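Local coordinates for hypothetical protein (Legionella pneumophila subsp. pneumophila, PDB 4JX2) that is of unknown function, a putative secreted protein of the DUF5624 family that mixes alpha helices with a small beta sheet, at residues W35-P47 with K51-S63. Numbering follows the deposited sequence.
Sequences WNLYFDFTGDETP and KGKINISQTLFQS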
loop_
_atom_site.group_PDB
_atom_site.type_symbol
_atom_site.label_atom_id
_atom_site.label_comp_id
_atom_site.label_asym_id
_atom_site.label_seq_id
_atom_site.Cartn_x
_atom_site.Cartn_y
_atom_site.Cartn_z
ATOM N N TRP A 35 -12.266 17.437 26.439
ATOM C CA TRP A 35 -11.604 16.155 26.629
ATOM C C TRP A 35 -12.595 15.127 27.155
ATOM O O TRP A 35 -12.648 14.011 26.641
ATOM C CB TRP A 35 -10.412 16.290 27.583
ATOM C CG TRP A 35 -9.122 16.688 26.926
ATOM C CD1 TRP A 35 -8.372 17.793 27.206
ATOM C CD2 TRP A 35 -8.403 15.960 25.910
ATOM N NE1 TRP A 35 -7.229 17.805 26.429
ATOM C CE2 TRP A 35 -7.230 16.700 25.615
ATOM C CE3 TRP A 35 -8.632 14.748 25.222
ATOM C CZ2 TRP A 35 -6.284 16.262 24.677
ATOM C CZ3 TRP A 35 -7.699 14.322 24.284
ATOM C CH2 TRP A 35 -6.546 15.079 24.013
ATOM N N ASN A 36 -13.418 15.516 28.137
ATOM C CA ASN A 36 -14.447 14.646 28.712
ATOM C C ASN A 36 -15.379 14.119 27.607
ATOM O O ASN A 36 -15.579 12.906 27.525
ATOM C CB ASN A 36 -15.234 15.364 29.818
ATOM C CG ASN A 36 -14.393 15.754 31.015
ATOM O OD1 ASN A 36 -13.214 15.393 31.140
ATOM N ND2 ASN A 36 -14.979 16.508 31.925
ATOM N N LEU A 37 -15.861 15.014 26.713
ATOM C CA LEU A 37 -16.720 14.651 25.589
ATOM C C LEU A 37 -15.970 13.750 24.617
ATOM O O LEU A 37 -16.540 12.757 24.158
ATOM C CB LEU A 37 -17.269 15.898 24.857
ATOM C CG LEU A 37 -18.252 15.625 23.691
ATOM C CD1 LEU A 37 -19.479 14.852 24.174
ATOM C CD2 LEU A 37 -18.662 16.896 22.995
ATOM N N TYR A 38 -14.697 14.078 24.326
ATOM C CA TYR A 38 -13.853 13.305 23.417
ATOM C C TYR A 38 -13.722 11.847 23.886
ATOM O O TYR A 38 -14.011 10.920 23.126
ATOM C CB TYR A 38 -12.462 13.948 23.256
ATOM C CG TYR A 38 -11.591 13.205 22.268
ATOM C CD1 TYR A 38 -11.775 13.355 20.898
ATOM C CD2 TYR A 38 -10.621 12.303 22.702
ATOM C CE1 TYR A 38 -11.004 12.641 19.982
ATOM C CE2 TYR A 38 -9.846 11.580 21.795
ATOM C CZ TYR A 38 -10.029 11.766 20.436
ATOM O OH TYR A 38 -9.273 11.047 19.544
ATOM N N PHE A 39 -13.359 11.664 25.159
ATOM C CA PHE A 39 -13.130 10.369 25.784
ATOM C C PHE A 39 -14.408 9.559 26.026
ATOM O O PHE A 39 -14.301 8.367 26.324
ATOM C CB PHE A 39 -12.352 10.554 27.086
ATOM C CG PHE A 39 -10.896 10.914 26.886
ATOM C CD1 PHE A 39 -10.134 10.284 25.912
ATOM C CD2 PHE A 39 -10.283 11.866 27.691
ATOM C CE1 PHE A 39 -8.794 10.608 25.742
ATOM C CE2 PHE A 39 -8.931 12.162 27.542
ATOM C CZ PHE A 39 -8.196 11.534 26.569
ATOM N N ASP A 40 -15.601 10.167 25.844
ATOM C CA ASP A 40 -16.894 9.483 25.965
ATOM C C ASP A 40 -17.105 8.493 24.822
ATOM O O ASP A 40 -17.807 7.499 24.999
ATOM C CB ASP A 40 -18.063 10.492 25.992
ATOM C CG ASP A 40 -18.277 11.231 27.310
ATOM O OD1 ASP A 40 -17.887 10.693 28.375
ATOM O OD2 ASP A 40 -18.842 12.323 27.278
ATOM N N PHE A 41 -16.491 8.742 23.663
ATOM C CA PHE A 41 -16.647 7.854 22.531
ATOM C C PHE A 41 -15.341 7.092 22.200
ATOM O O PHE A 41 -15.377 5.873 21.992
ATOM C CB PHE A 41 -17.161 8.645 21.312
ATOM C CG PHE A 41 -17.228 7.877 20.015
ATOM C CD1 PHE A 41 -18.178 6.879 19.826
ATOM C CD2 PHE A 41 -16.314 8.117 18.999
ATOM C CE1 PHE A 41 -18.229 6.157 18.626
ATOM C CE2 PHE A 41 -16.365 7.393 17.801
ATOM C CZ PHE A 41 -17.314 6.407 17.632
ATOM N N THR A 42 -14.205 7.788 22.122
ATOM C CA THR A 42 -12.983 7.116 21.699
ATOM C C THR A 42 -11.780 7.473 22.595
ATOM O O THR A 42 -11.958 7.987 23.685
ATOM C CB THR A 42 -12.751 7.419 20.190
ATOM O OG1 THR A 42 -11.773 6.516 19.666
ATOM C CG2 THR A 42 -12.404 8.900 19.899
ATOM N N GLY A 43 -10.587 7.110 22.144
ATOM C CA GLY A 43 -9.339 7.384 22.834
ATOM C C GLY A 43 -8.854 6.339 23.811
ATOM O O GLY A 43 -7.813 6.547 24.431
ATOM N N ASP A 44 -9.569 5.203 23.938
ATOM C CA ASP A 44 -9.274 4.121 24.885
ATOM C C ASP A 44 -7.908 3.461 24.694
ATOM O O ASP A 44 -7.399 2.870 25.646
ATOM C CB ASP A 44 -10.374 3.052 24.874
ATOM C CG ASP A 44 -10.803 2.587 23.503
ATOM O OD1 ASP A 44 -11.560 3.326 22.839
ATOM O OD2 ASP A 44 -10.416 1.466 23.110
ATOM N N GLU A 45 -7.299 3.584 23.505
ATOM C CA GLU A 45 -5.972 3.019 23.205
ATOM C C GLU A 45 -4.849 4.076 23.337
ATOM O O GLU A 45 -3.671 3.715 23.413
ATOM C CB GLU A 45 -5.949 2.428 21.778
ATOM C CG GLU A 45 -6.782 1.170 21.588
ATOM C CD GLU A 45 -7.366 1.019 20.196
ATOM O OE1 GLU A 45 -6.584 0.824 19.237
ATOM O OE2 GLU A 45 -8.608 1.108 20.062
ATOM N N THR A 46 -5.223 5.366 23.340
ATOM C CA THR A 46 -4.334 6.523 23.377
ATOM C C THR A 46 -3.780 6.769 24.777
ATOM O O THR A 46 -4.539 6.731 25.745
ATOM C CB THR A 46 -5.126 7.751 22.854
ATOM O OG1 THR A 46 -5.226 7.688 21.425
ATOM C CG2 THR A 46 -4.573 9.113 23.299
ATOM N N PRO A 47 -2.471 7.094 24.912
ATOM C CA PRO A 47 -1.967 7.475 26.244
ATOM C C PRO A 47 -2.575 8.829 26.599
ATOM O O PRO A 47 -2.666 9.723 25.736
ATOM C CB PRO A 47 -0.444 7.512 26.071
ATOM C CG PRO A 47 -0.221 7.708 24.622
ATOM C CD PRO A 47 -1.427 7.224 23.870
ATOM N N LYS A 51 -7.945 6.748 33.416
ATOM C CA LYS A 51 -7.948 5.479 34.110
ATOM C C LYS A 51 -9.338 5.242 34.698
ATOM O O LYS A 51 -9.906 6.146 35.322
ATOM C CB LYS A 51 -6.870 5.481 35.210
ATOM C CG LYS A 51 -5.459 5.780 34.707
ATOM C CD LYS A 51 -4.609 4.537 34.576
ATOM C CE LYS A 51 -3.313 4.828 33.858
ATOM N NZ LYS A 51 -2.325 3.729 34.056
ATOM N N GLY A 52 -9.879 4.052 34.423
ATOM C CA GLY A 52 -11.168 3.575 34.915
ATOM C C GLY A 52 -12.360 3.797 34.006
ATOM O O GLY A 52 -13.432 3.240 34.259
ATOM N N LYS A 53 -12.190 4.603 32.945
ATOM C CA LYS A 53 -13.285 4.902 32.038
ATOM C C LYS A 53 -13.620 3.776 31.090
ATOM O O LYS A 53 -12.722 3.116 30.563
ATOM C CB LYS A 53 -13.016 6.161 31.196
ATOM C CG LYS A 53 -14.339 6.884 30.930
ATOM C CD LYS A 53 -14.335 7.819 29.789
ATOM C CE LYS A 53 -15.746 7.954 29.260
ATOM N NZ LYS A 53 -16.655 8.698 30.156
ATOM N N ILE A 54 -14.926 3.603 30.839
ATOM C CA ILE A 54 -15.456 2.689 29.841
ATOM C C ILE A 54 -16.235 3.576 28.871
ATOM O O ILE A 54 -17.277 4.114 29.227
ATOM C CB ILE A 54 -16.255 1.482 30.399
ATOM C CG1 ILE A 54 -15.321 0.522 31.159
ATOM C CG2 ILE A 54 -16.941 0.720 29.255
ATOM C CD1 ILE A 54 -15.355 0.657 32.585
ATOM N N ASN A 55 -15.668 3.801 27.676
ATOM C CA ASN A 55 -16.286 4.668 26.683
ATOM C C ASN A 55 -17.338 3.890 25.853
ATOM O O ASN A 55 -17.541 2.682 26.064
ATOM C CB ASN A 55 -15.221 5.360 25.802
ATOM C CG ASN A 55 -14.423 4.492 24.880
ATOM O OD1 ASN A 55 -14.830 3.400 24.459
ATOM N ND2 ASN A 55 -13.292 5.019 24.463
ATOM N N ILE A 56 -18.007 4.599 24.921
ATOM C CA ILE A 56 -19.085 4.032 24.117
ATOM C C ILE A 56 -18.540 2.898 23.174
ATOM O O ILE A 56 -19.177 1.835 23.086
ATOM C CB ILE A 56 -19.874 5.170 23.420
ATOM C CG1 ILE A 56 -20.746 5.903 24.485
ATOM C CG2 ILE A 56 -20.747 4.639 22.290
ATOM C CD1 ILE A 56 -21.177 7.330 24.181
ATOM N N SER A 57 -17.336 3.084 22.570
ATOM C CA SER A 57 -16.702 2.065 21.716
ATOM C C SER A 57 -16.476 0.755 22.486
ATOM O O SER A 57 -16.826 -0.313 21.982
ATOM C CB SER A 57 -15.380 2.569 21.150
ATOM O OG SER A 57 -15.581 3.737 20.373
ATOM N N GLN A 58 -15.970 0.850 23.731
ATOM C CA GLN A 58 -15.722 -0.290 24.623
ATOM C C GLN A 58 -17.025 -1.015 25.002
ATOM O O GLN A 58 -17.057 -2.244 24.998
ATOM C CB GLN A 58 -14.978 0.162 25.877
ATOM C CG GLN A 58 -13.526 0.509 25.588
ATOM C CD GLN A 58 -12.823 1.128 26.761
ATOM O OE1 GLN A 58 -13.329 2.042 27.425
ATOM N NE2 GLN A 58 -11.611 0.667 27.001
ATOM N N THR A 59 -18.096 -0.260 25.294
ATOM C CA THR A 59 -19.412 -0.819 25.606
ATOM C C THR A 59 -19.926 -1.599 24.391
ATOM O O THR A 59 -20.390 -2.728 24.565
ATOM C CB THR A 59 -20.369 0.286 26.038
ATOM O OG1 THR A 59 -19.768 0.974 27.131
ATOM C CG2 THR A 59 -21.749 -0.241 26.422
ATOM N N LEU A 60 -19.813 -1.020 23.169
ATOM C CA LEU A 60 -20.225 -1.713 21.941
ATOM C C LEU A 60 -19.472 -3.018 21.806
ATOM O O LEU A 60 -20.086 -4.056 21.571
ATOM C CB LEU A 60 -20.014 -0.858 20.677
ATOM C CG LEU A 60 -20.358 -1.557 19.357
ATOM C CD1 LEU A 60 -21.836 -1.819 19.256
ATOM C CD2 LEU A 60 -19.895 -0.757 18.176
ATOM N N PHE A 61 -18.148 -2.964 22.012
ATOM C CA PHE A 61 -17.267 -4.120 21.954
ATOM C C PHE A 61 -17.737 -5.172 22.967
ATOM O O PHE A 61 -18.029 -6.286 22.552
ATOM C CB PHE A 61 -15.810 -3.695 22.199
ATOM C CG PHE A 61 -14.812 -4.692 21.676
ATOM C CD1 PHE A 61 -14.387 -4.647 20.349
ATOM C CD2 PHE A 61 -14.306 -5.697 22.505
ATOM C CE1 PHE A 61 -13.470 -5.585 19.859
ATOM C CE2 PHE A 61 -13.391 -6.636 22.016
ATOM C CZ PHE A 61 -12.977 -6.574 20.695
ATOM N N GLN A 62 -17.926 -4.783 24.250
ATOM C CA GLN A 62 -18.394 -5.647 25.332
ATOM C C GLN A 62 -19.757 -6.286 25.019
ATOM O O GLN A 62 -19.869 -7.504 25.137
ATOM C CB GLN A 62 -18.462 -4.879 26.656
ATOM N N SER A 63 -20.762 -5.483 24.578
ATOM C CA SER A 63 -22.137 -5.916 24.251
ATOM C C SER A 63 -22.198 -6.907 23.084
ATOM O O SER A 63 -23.069 -7.778 23.064
ATOM C CB SER A 63 -23.022 -4.706 23.937
ATOM O OG SER A 63 -22.930 -4.227 22.606
#
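Asp40 and Phe41 offer their backbone carbonyls to the first turn of helix 56-66, and the axes of 35-41 and 56-63 run 17° from parallel, one following the other almost end to end. Ile56 N donates to Asp40 O at 2.9 Å. Phe41 O is gripped by the hydroxyl of Ser57, with OG to O 2.7 Å, and more weakly by Ser57 N. Serine suits this place because its short side chain, with OG turned back beside its own backbone N, lets hydroxyl and amide reach the same oxygen.

Asn55 caps the second helix. Its OD1 accepts from Gln58 N, nearly straight on at 2.9 Å, while Gln58 OE1 accepts from Asn55 N: a capping box. The other branch of the amide faces across the contact, where ND2 donates in the plane of its own amide to Asp44 OD1 (2.9 Å), the carboxylate standing 82° to it. Asparagine can thus cap a helix and tie down the turn from Gly43 to Thr46 at once. Gln58 also lays its amide against Asp44: Gln58 NE2 lies 3.4 Å from Asp44 CB.

A salt bridge joins Lys53 NZ to Asp40 OD1 at 2.9 Å. Lysine is long and flexible enough to pass Phe39 O and bend at its last torsion (chi4 71°), bringing its ammonium onto the short aspartate's carboxylate.

Apolar contact is slight: Ile56 CG2 lies at the edge of the Phe41 ring, with Ser57 OG over one face, offset toward the rim. Tyr125 and His118 of the second subunit also meet this ring, and Tyr125 packs on Ser57 and on Ile56, whose apolar branches suit aromatic neighbours. The centre of the contact lies about 41 Å from the centre of the chain, away from its five-stranded sheet, where helices 32-41 and 56-66 form an N-terminal arm packed against the partner subunit.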